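Local coordinates for Crov588 (Cafeteriavirus, PDB 6NYR), which is of unknown function but folds as a chain of leucine-rich (FNIP) repeats that curves round into a near-circular solenoid, at residues Lys55-Val69 and Ser75-His87. Sequence-based numbering, arbitrary orientation.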
ATOM      1  N   LYS A  55      17.035 -12.824 -20.463  1.00 76.53           N
ATOM      2  CA  LYS A  55      16.028 -12.821 -21.514  1.00 79.09           C
ATOM      3  C   LYS A  55      15.138 -11.592 -21.485  1.00 74.76           C
ATOM      4  O   LYS A  55      14.336 -11.407 -22.408  1.00 74.05           O
ATOM      5  CB  LYS A  55      15.174 -14.094 -21.391  1.00 82.70           C
ATOM      6  CG  LYS A  55      16.027 -15.363 -21.336  1.00 88.03           C
ATOM      7  CD  LYS A  55      15.269 -16.609 -21.767  1.00 93.74           C
ATOM      8  CE  LYS A  55      14.156 -16.934 -20.779  1.00 97.63           C
ATOM      9  NZ  LYS A  55      14.695 -17.188 -19.406  1.00 99.77           N
ATOM     10  N   VAL A  56      15.271 -10.747 -20.466  1.00 72.50           N
ATOM     11  CA  VAL A  56      14.422  -9.580 -20.273  1.00 69.11           C
ATOM     12  C   VAL A  56      15.319  -8.403 -19.919  1.00 69.51           C
ATOM     13  O   VAL A  56      16.143  -8.501 -19.002  1.00 69.67           O
ATOM     14  CB  VAL A  56      13.379  -9.814 -19.164  1.00 68.79           C
ATOM     15  CG1 VAL A  56      12.512  -8.577 -18.977  1.00 68.82           C
ATOM     16  CG2 VAL A  56      12.530 -11.039 -19.482  1.00 68.99           C
ATOM     17  N   ILE A  57      15.159  -7.295 -20.636  1.00 67.19           N
ATOM     18  CA  ILE A  57      15.891  -6.061 -20.359  1.00 66.83           C
ATOM     19  C   ILE A  57      14.854  -4.960 -20.174  1.00 66.28           C
ATOM     20  O   ILE A  57      14.238  -4.505 -21.146  1.00 65.16           O
ATOM     21  CB  ILE A  57      16.886  -5.709 -21.475  1.00 67.49           C
ATOM     22  CG1 ILE A  57      17.977  -6.786 -21.561  1.00 68.43           C
ATOM     23  CG2 ILE A  57      17.507  -4.343 -21.227  1.00 67.12           C
ATOM     24  CD1 ILE A  57      18.989  -6.572 -22.667  1.00 67.46           C
ATOM     25  N   LYS A  58      14.666  -4.532 -18.930  1.00 66.65           N
ATOM     26  CA  LYS A  58      13.696  -3.506 -18.568  1.00 67.69           C
ATOM     27  C   LYS A  58      14.449  -2.233 -18.212  1.00 65.70           C
ATOM     28  O   LYS A  58      15.338  -2.255 -17.355  1.00 64.80           O
ATOM     29  CB  LYS A  58      12.830  -3.982 -17.394  1.00 70.06           C
ATOM     30  CG  LYS A  58      11.590  -3.139 -17.135  1.00 75.75           C
ATOM     31  CD  LYS A  58      11.875  -1.976 -16.202  1.00 82.27           C
ATOM     32  CE  LYS A  58      10.589  -1.251 -15.812  1.00 83.90           C
ATOM     33  NZ  LYS A  58       9.854  -1.930 -14.708  1.00 84.76           N
ATOM     34  N   PHE A  59      14.113  -1.131 -18.882  1.00 64.25           N
ATOM     35  CA  PHE A  59      14.887   0.097 -18.742  1.00 63.91           C
ATOM     36  C   PHE A  59      14.303   1.101 -17.756  1.00 67.44           C
ATOM     37  O   PHE A  59      15.059   1.896 -17.192  1.00 74.87           O
ATOM     38  CB  PHE A  59      15.045   0.787 -20.106  1.00 60.97           C
ATOM     39  CG  PHE A  59      16.252   0.334 -20.881  1.00 59.99           C
ATOM     40  CD1 PHE A  59      17.500   0.867 -20.615  1.00 57.78           C
ATOM     41  CD2 PHE A  59      16.136  -0.620 -21.879  1.00 58.67           C
ATOM     42  CE1 PHE A  59      18.611   0.453 -21.319  1.00 57.53           C
ATOM     43  CE2 PHE A  59      17.246  -1.036 -22.588  1.00 57.65           C
ATOM     44  CZ  PHE A  59      18.484  -0.498 -22.307  1.00 56.81           C
ATOM     45  N   GLY A  60      12.998   1.096 -17.518  1.00 63.41           N
ATOM     46  CA  GLY A  60      12.427   2.077 -16.613  1.00 65.12           C
ATOM     47  C   GLY A  60      12.114   3.382 -17.314  1.00 65.22           C
ATOM     48  O   GLY A  60      12.973   3.945 -17.999  1.00 63.58           O
ATOM     49  N   TRP A  61      10.896   3.891 -17.111  1.00 67.10           N
ATOM     50  CA  TRP A  61      10.326   4.841 -18.058  1.00 70.42           C
ATOM     51  C   TRP A  61      11.087   6.159 -18.150  1.00 66.36           C
ATOM     52  O   TRP A  61      10.977   6.838 -19.175  1.00 63.84           O
ATOM     53  CB  TRP A  61       8.851   5.093 -17.715  1.00 74.29           C
ATOM     54  CG  TRP A  61       8.582   5.823 -16.431  1.00 79.18           C
ATOM     55  CD1 TRP A  61       8.659   5.323 -15.162  1.00 79.03           C
ATOM     56  CD2 TRP A  61       8.159   7.185 -16.299  1.00 82.15           C
ATOM     57  NE1 TRP A  61       8.322   6.295 -14.249  1.00 80.03           N
ATOM     58  CE2 TRP A  61       8.010   7.447 -14.921  1.00 81.43           C
ATOM     59  CE3 TRP A  61       7.896   8.210 -17.213  1.00 82.44           C
ATOM     60  CZ2 TRP A  61       7.615   8.695 -14.436  1.00 81.43           C
ATOM     61  CZ3 TRP A  61       7.504   9.447 -16.731  1.00 83.04           C
ATOM     62  CH2 TRP A  61       7.367   9.678 -15.355  1.00 82.34           C
ATOM     63  N   THR A  62      11.862   6.535 -17.134  1.00 64.76           N
ATOM     64  CA  THR A  62      12.597   7.795 -17.178  1.00 63.90           C
ATOM     65  C   THR A  62      14.049   7.614 -17.616  1.00 61.66           C
ATOM     66  O   THR A  62      14.837   8.562 -17.522  1.00 63.74           O
ATOM     67  CB  THR A  62      12.559   8.504 -15.819  1.00 63.48           C
ATOM     68  OG1 THR A  62      13.206   7.695 -14.829  1.00 65.05           O
ATOM     69  CG2 THR A  62      11.125   8.779 -15.391  1.00 65.34           C
ATOM     70  N   SER A  63      14.412   6.433 -18.110  1.00 60.59           N
ATOM     71  CA  SER A  63      15.802   6.144 -18.441  1.00 58.79           C
ATOM     72  C   SER A  63      16.375   7.140 -19.443  1.00 59.64           C
ATOM     73  O   SER A  63      15.699   7.570 -20.382  1.00 62.64           O
ATOM     74  CB  SER A  63      15.917   4.729 -19.013  1.00 57.17           C
ATOM     75  OG  SER A  63      16.944   4.657 -19.994  1.00 56.76           O
ATOM     76  N   GLU A  64      17.643   7.492 -19.239  1.00 61.30           N
ATOM     77  CA  GLU A  64      18.375   8.409 -20.106  1.00 60.76           C
ATOM     78  C   GLU A  64      19.135   7.689 -21.220  1.00 61.86           C
ATOM     79  O   GLU A  64      19.983   8.301 -21.877  1.00 62.14           O
ATOM     80  CB  GLU A  64      19.352   9.231 -19.258  1.00 66.22           C
ATOM     81  CG  GLU A  64      18.679  10.035 -18.153  1.00 67.20           C
ATOM     82  CD  GLU A  64      19.628  10.984 -17.440  1.00 70.00           C
ATOM     83  OE1 GLU A  64      20.805  11.076 -17.847  1.00 69.06           O
ATOM     84  OE2 GLU A  64      19.193  11.646 -16.472  1.00 70.99           O
ATOM     85  N   PHE A  65      18.836   6.414 -21.451  1.00 61.67           N
ATOM     86  CA  PHE A  65      19.528   5.620 -22.457  1.00 62.09           C
ATOM     87  C   PHE A  65      19.101   6.020 -23.865  1.00 63.17           C
ATOM     88  O   PHE A  65      17.908   6.037 -24.183  1.00 58.03           O
ATOM     89  CB  PHE A  65      19.229   4.136 -22.204  1.00 62.56           C
ATOM     90  CG  PHE A  65      19.809   3.200 -23.219  1.00 62.71           C
ATOM     91  CD1 PHE A  65      21.139   2.830 -23.152  1.00 61.15           C
ATOM     92  CD2 PHE A  65      19.017   2.666 -24.223  1.00 63.03           C
ATOM     93  CE1 PHE A  65      21.677   1.958 -24.076  1.00 61.27           C
ATOM     94  CE2 PHE A  65      19.549   1.792 -25.152  1.00 64.43           C
ATOM     95  CZ  PHE A  65      20.884   1.436 -25.076  1.00 63.78           C
ATOM     96  N   ASN A  66      20.089   6.351 -24.711  1.00 67.50           N
ATOM     97  CA  ASN A  66      19.863   6.484 -26.152  1.00 71.44           C
ATOM     98  C   ASN A  66      21.157   6.109 -26.884  1.00 69.70           C
ATOM     99  O   ASN A  66      21.885   6.950 -27.413  1.00 71.55           O
ATOM    100  CB  ASN A  66      19.401   7.886 -26.563  1.00 75.36           C
ATOM    101  CG  ASN A  66      18.910   7.933 -28.010  1.00 76.97           C
ATOM    102  OD1 ASN A  66      18.674   6.891 -28.630  1.00 74.37           O
ATOM    103  ND2 ASN A  66      18.753   9.141 -28.548  1.00 77.58           N
ATOM    104  N   LYS A  67      21.453   4.814 -26.912  1.00 66.69           N
ATOM    105  CA  LYS A  67      22.549   4.277 -27.701  1.00 67.72           C
ATOM    106  C   LYS A  67      21.989   3.440 -28.846  1.00 66.94           C
ATOM    107  O   LYS A  67      20.941   2.802 -28.708  1.00 64.54           O
ATOM    108  CB  LYS A  67      23.487   3.412 -26.849  1.00 67.28           C
ATOM    109  CG  LYS A  67      24.138   4.135 -25.685  1.00 65.93           C
ATOM    110  CD  LYS A  67      24.948   5.332 -26.151  1.00 66.89           C
ATOM    111  CE  LYS A  67      25.755   5.926 -25.009  1.00 70.02           C
ATOM    112  NZ  LYS A  67      26.383   7.223 -25.387  1.00 71.55           N
ATOM    113  N   ASP A  68      22.692   3.440 -29.978  1.00 67.19           N
ATOM    114  CA  ASP A  68      22.338   2.524 -31.056  1.00 67.92           C
ATOM    115  C   ASP A  68      22.483   1.090 -30.563  1.00 69.49           C
ATOM    116  O   ASP A  68      23.475   0.739 -29.920  1.00 68.59           O
ATOM    117  CB  ASP A  68      23.212   2.765 -32.284  1.00 67.16           C
ATOM    118  CG  ASP A  68      22.939   4.108 -32.932  1.00 66.45           C
ATOM    119  OD1 ASP A  68      22.951   5.131 -32.215  1.00 66.19           O
ATOM    120  OD2 ASP A  68      22.705   4.138 -34.161  1.00 67.13           O
ATOM    121  N   VAL A  69      21.473   0.273 -30.840  1.00 71.23           N
ATOM    122  CA  VAL A  69      21.391  -1.095 -30.342  1.00 71.42           C
ATOM    123  C   VAL A  69      21.058  -1.989 -31.528  1.00 68.73           C
ATOM    124  O   VAL A  69      19.933  -1.950 -32.039  1.00 67.01           O
ATOM    125  CB  VAL A  69      20.340  -1.238 -29.235  1.00 72.93           C
ATOM    126  CG1 VAL A  69      20.251  -2.676 -28.760  1.00 72.86           C
ATOM    127  CG2 VAL A  69      20.660  -0.305 -28.067  1.00 72.76           C
ATOM    128  N   SER A  75      18.711 -14.846 -27.671  1.00 72.18           N
ATOM    129  CA  SER A  75      17.887 -15.454 -26.634  1.00 72.95           C
ATOM    130  C   SER A  75      17.046 -14.430 -25.887  1.00 71.15           C
ATOM    131  O   SER A  75      16.243 -14.812 -25.027  1.00 69.42           O
ATOM    132  CB  SER A  75      18.761 -16.218 -25.632  1.00 74.24           C
ATOM    133  OG  SER A  75      19.496 -17.251 -26.267  1.00 75.19           O
ATOM    134  N   LEU A  76      17.204 -13.139 -26.186  1.00 70.42           N
ATOM    135  CA  LEU A  76      16.289 -12.137 -25.649  1.00 68.49           C
ATOM    136  C   LEU A  76      14.860 -12.440 -26.089  1.00 66.76           C
ATOM    137  O   LEU A  76      14.609 -12.745 -27.261  1.00 67.53           O
ATOM    138  CB  LEU A  76      16.657 -10.734 -26.109  1.00 67.84           C
ATOM    139  CG  LEU A  76      17.323  -9.765 -25.133  1.00 69.97           C
ATOM    140  CD1 LEU A  76      17.031  -8.335 -25.647  1.00 67.30           C
ATOM    141  CD2 LEU A  76      16.878  -9.919 -23.712  1.00 71.73           C
ATOM    142  N   THR A  77      13.923 -12.351 -25.149  1.00 63.59           N
ATOM    143  CA  THR A  77      12.504 -12.444 -25.450  1.00 64.34           C
ATOM    144  C   THR A  77      11.730 -11.177 -25.130  1.00 66.39           C
ATOM    145  O   THR A  77      10.616 -11.012 -25.640  1.00 69.61           O
ATOM    146  CB  THR A  77      11.863 -13.607 -24.674  1.00 65.39           C
ATOM    147  OG1 THR A  77      12.068 -13.412 -23.269  1.00 63.91           O
ATOM    148  CG2 THR A  77      12.467 -14.932 -25.101  1.00 66.74           C
ATOM    149  N   GLU A  78      12.282 -10.282 -24.316  1.00 62.08           N
ATOM    150  CA  GLU A  78      11.581  -9.079 -23.896  1.00 58.30           C
ATOM    151  C   GLU A  78      12.576  -7.942 -23.760  1.00 58.02           C
ATOM    152  O   GLU A  78      13.686  -8.138 -23.258  1.00 58.23           O
ATOM    153  CB  GLU A  78      10.871  -9.285 -22.555  1.00 57.95           C
ATOM    154  CG  GLU A  78      10.107 -10.572 -22.448  1.00 57.69           C
ATOM    155  CD  GLU A  78       9.257 -10.655 -21.189  1.00 58.12           C
ATOM    156  OE1 GLU A  78       9.166  -9.643 -20.468  1.00 58.73           O
ATOM    157  OE2 GLU A  78       8.694 -11.741 -20.919  1.00 59.76           O
ATOM    158  N   ILE A  79      12.187  -6.758 -24.224  1.00 58.57           N
ATOM    159  CA  ILE A  79      12.953  -5.549 -23.954  1.00 58.61           C
ATOM    160  C   ILE A  79      12.002  -4.362 -23.973  1.00 57.57           C
ATOM    161  O   ILE A  79      11.153  -4.234 -24.862  1.00 56.36           O
ATOM    162  CB  ILE A  79      14.109  -5.344 -24.959  1.00 59.23           C
ATOM    163  CG1 ILE A  79      14.969  -4.160 -24.494  1.00 57.06           C
ATOM    164  CG2 ILE A  79      13.570  -5.082 -26.356  1.00 59.60           C
ATOM    165  CD1 ILE A  79      16.310  -4.070 -25.159  1.00 58.22           C
ATOM    166  N   TYR A  80      12.160  -3.486 -22.983  1.00 58.98           N
ATOM    167  CA  TYR A  80      11.297  -2.325 -22.799  1.00 56.94           C
ATOM    168  C   TYR A  80      12.170  -1.085 -22.699  1.00 56.23           C
ATOM    169  O   TYR A  80      13.015  -0.990 -21.803  1.00 56.22           O
ATOM    170  CB  TYR A  80      10.439  -2.492 -21.544  1.00 57.75           C
ATOM    171  CG  TYR A  80       9.750  -3.840 -21.467  1.00 59.71           C
ATOM    172  CD1 TYR A  80       8.459  -4.007 -21.944  1.00 59.97           C
ATOM    173  CD2 TYR A  80      10.394  -4.946 -20.926  1.00 59.98           C
ATOM    174  CE1 TYR A  80       7.825  -5.231 -21.880  1.00 61.85           C
ATOM    175  CE2 TYR A  80       9.767  -6.179 -20.859  1.00 60.51           C
ATOM    176  CZ  TYR A  80       8.482  -6.317 -21.339  1.00 61.46           C
ATOM    177  OH  TYR A  80       7.851  -7.538 -21.277  1.00 59.89           O
ATOM    178  N   TYR A  81      11.973  -0.145 -23.619  1.00 56.19           N
ATOM    179  CA  TYR A  81      12.784   1.061 -23.680  1.00 55.88           C
ATOM    180  C   TYR A  81      12.066   2.236 -23.019  1.00 55.94           C
ATOM    181  O   TYR A  81      10.856   2.209 -22.772  1.00 53.73           O
ATOM    182  CB  TYR A  81      13.138   1.407 -25.131  1.00 52.54           C
ATOM    183  CG  TYR A  81      14.135   0.475 -25.783  1.00 54.16           C
ATOM    184  CD1 TYR A  81      15.483   0.538 -25.458  1.00 56.61           C
ATOM    185  CD2 TYR A  81      13.733  -0.452 -26.735  1.00 53.74           C
ATOM    186  CE1 TYR A  81      16.404  -0.299 -26.056  1.00 59.73           C
ATOM    187  CE2 TYR A  81      14.649  -1.299 -27.338  1.00 56.59           C
ATOM    188  CZ  TYR A  81      15.983  -1.213 -26.995  1.00 60.71           C
ATOM    189  OH  TYR A  81      16.904  -2.049 -27.588  1.00 62.95           O
ATOM    190  N   GLY A  82      12.839   3.299 -22.765  1.00 54.72           N
ATOM    191  CA  GLY A  82      12.404   4.409 -21.961  1.00 55.48           C
ATOM    192  C   GLY A  82      12.185   5.684 -22.750  1.00 54.51           C
ATOM    193  O   GLY A  82      12.000   5.672 -23.974  1.00 53.02           O
ATOM    194  N   ILE A  83      12.253   6.811 -22.039  1.00 57.29           N
ATOM    195  CA  ILE A  83      11.725   8.067 -22.556  1.00 59.15           C
ATOM    196  C   ILE A  83      12.637   8.705 -23.592  1.00 57.77           C
ATOM    197  O   ILE A  83      12.156   9.409 -24.490  1.00 58.32           O
ATOM    198  CB  ILE A  83      11.470   9.028 -21.381  1.00 60.68           C
ATOM    199  CG1 ILE A  83      10.690  10.262 -21.839  1.00 65.51           C
ATOM    200  CG2 ILE A  83      12.797   9.472 -20.756  1.00 60.65           C
ATOM    201  CD1 ILE A  83       9.229   9.986 -22.104  1.00 69.16           C
ATOM    202  N   TYR A  84      13.943   8.494 -23.497  1.00 59.79           N
ATOM    203  CA  TYR A  84      14.893   9.180 -24.360  1.00 62.35           C
ATOM    204  C   TYR A  84      15.381   8.324 -25.524  1.00 60.16           C
ATOM    205  O   TYR A  84      16.175   8.807 -26.338  1.00 61.23           O
ATOM    206  CB  TYR A  84      16.091   9.654 -23.524  1.00 64.55           C
ATOM    207  CG  TYR A  84      15.855  10.914 -22.716  1.00 67.09           C
ATOM    208  CD1 TYR A  84      15.332  12.061 -23.310  1.00 68.26           C
ATOM    209  CD2 TYR A  84      16.162  10.962 -21.363  1.00 67.49           C
ATOM    210  CE1 TYR A  84      15.123  13.219 -22.577  1.00 69.14           C
ATOM    211  CE2 TYR A  84      15.951  12.120 -20.620  1.00 69.24           C
ATOM    212  CZ  TYR A  84      15.433  13.238 -21.232  1.00 69.29           C
ATOM    213  OH  TYR A  84      15.228  14.383 -20.495  1.00 71.14           O
ATOM    214  N   LYS A  85      14.914   7.083 -25.639  1.00 58.06           N
ATOM    215  CA  LYS A  85      15.422   6.168 -26.652  1.00 57.12           C
ATOM    216  C   LYS A  85      14.716   6.375 -27.987  1.00 55.93           C
ATOM    217  O   LYS A  85      13.484   6.411 -28.052  1.00 54.24           O
ATOM    218  CB  LYS A  85      15.246   4.723 -26.188  1.00 57.42           C
ATOM    219  CG  LYS A  85      15.725   3.667 -27.177  1.00 59.98           C
ATOM    220  CD  LYS A  85      17.224   3.775 -27.437  1.00 59.95           C
ATOM    221  CE  LYS A  85      17.728   2.601 -28.274  1.00 61.00           C
ATOM    222  NZ  LYS A  85      17.910   2.939 -29.717  1.00 60.12           N
ATOM    223  N   ASN A  86      15.506   6.510 -29.046  1.00 54.66           N
ATOM    224  CA  ASN A  86      15.027   6.560 -30.420  1.00 54.00           C
ATOM    225  C   ASN A  86      15.352   5.245 -31.120  1.00 53.79           C
ATOM    226  O   ASN A  86      16.088   4.402 -30.601  1.00 55.36           O
ATOM    227  CB  ASN A  86      15.666   7.738 -31.167  1.00 54.37           C
ATOM    228  CG  ASN A  86      14.848   8.188 -32.362  1.00 54.65           C
ATOM    229  OD1 ASN A  86      13.975   7.468 -32.844  1.00 53.69           O
ATOM    230  ND2 ASN A  86      15.131   9.392 -32.848  1.00 54.71           N
ATOM    231  N   HIS A  87      14.790   5.072 -32.315  1.00 55.38           N
ATOM    232  CA  HIS A  87      15.125   3.930 -33.149  1.00 58.77           C
ATOM    233  C   HIS A  87      15.206   4.363 -34.608  1.00 58.27           C
ATOM    234  O   HIS A  87      14.457   5.229 -35.066  1.00 59.89           O
ATOM    235  CB  HIS A  87      14.093   2.787 -33.046  1.00 61.79           C
ATOM    236  CG  HIS A  87      13.934   2.232 -31.666  1.00 65.40           C
ATOM    237  ND1 HIS A  87      14.884   1.430 -31.069  1.00 67.28           N
ATOM    238  CD2 HIS A  87      12.928   2.354 -30.768  1.00 65.56           C
ATOM    239  CE1 HIS A  87      14.476   1.093 -29.859  1.00 66.31           C
ATOM    240  NE2 HIS A  87      13.291   1.639 -29.653  1.00 65.99           N
TER
HETATM  241  O   HOH W   1      15.796   5.823 -22.535  1.00 30.95           O
HETATM  242  O   HOH W   2      15.940   3.039 -22.884  1.00 36.06           O
HETATM  243  O   HOH W   3      17.451  11.000 -27.185  1.00 41.34           O
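Three donors converge on the carbonyl O of Lys55. Thr77 N meets it on a lone pair at 2.9 Å, Glu78 N comes nearly head-on along its axis, and Thr77 OG1 reaches it from above the carbonyl plane, put there by a chi1 of 58° that sets the hydroxyl between the backbone N and carbonyl carbon. From this grip strands 56-58 and 78-80 run on in parallel, Ile57 N bonding to Glu78 O at 3.1 Å and Tyr80 N to Ile57 O at 3.0 Å. On one face Val56 CG2 lies alongside the Glu78 carboxylate, and Val56 CG1 touches the Tyr80 ring at its edge; Tyr80 OH gives a 2.6 Å bond to Glu78 OE1, from above the carboxylate plane. The strands are successive rungs of a leucine-rich-repeat solenoid, strand 35-37 flanking Val56 and strand 101-103 lying beyond Ile79. On the other face, turned into the core of the solenoid, Ile57 and Ile79 lie side by side, while Leu76 crosses Ile57. The core continues into the loops: the Phe59 and Tyr81 rings are near parallel but slid apart, centroids 5.3 Å, and Val69 CG1 meets Tyr81 OH from the opposite direction. Water 1 donates to both Ser63 O and Phe65 O and weakly accepts from Tyr84 N. Further along, Asn86 N bonds to Asn66 OD1, straight at the hydrogen (176°) but from above the amide plane, and the Lys85 chain runs beside the Phe65 ring to a salt bridge with Glu91.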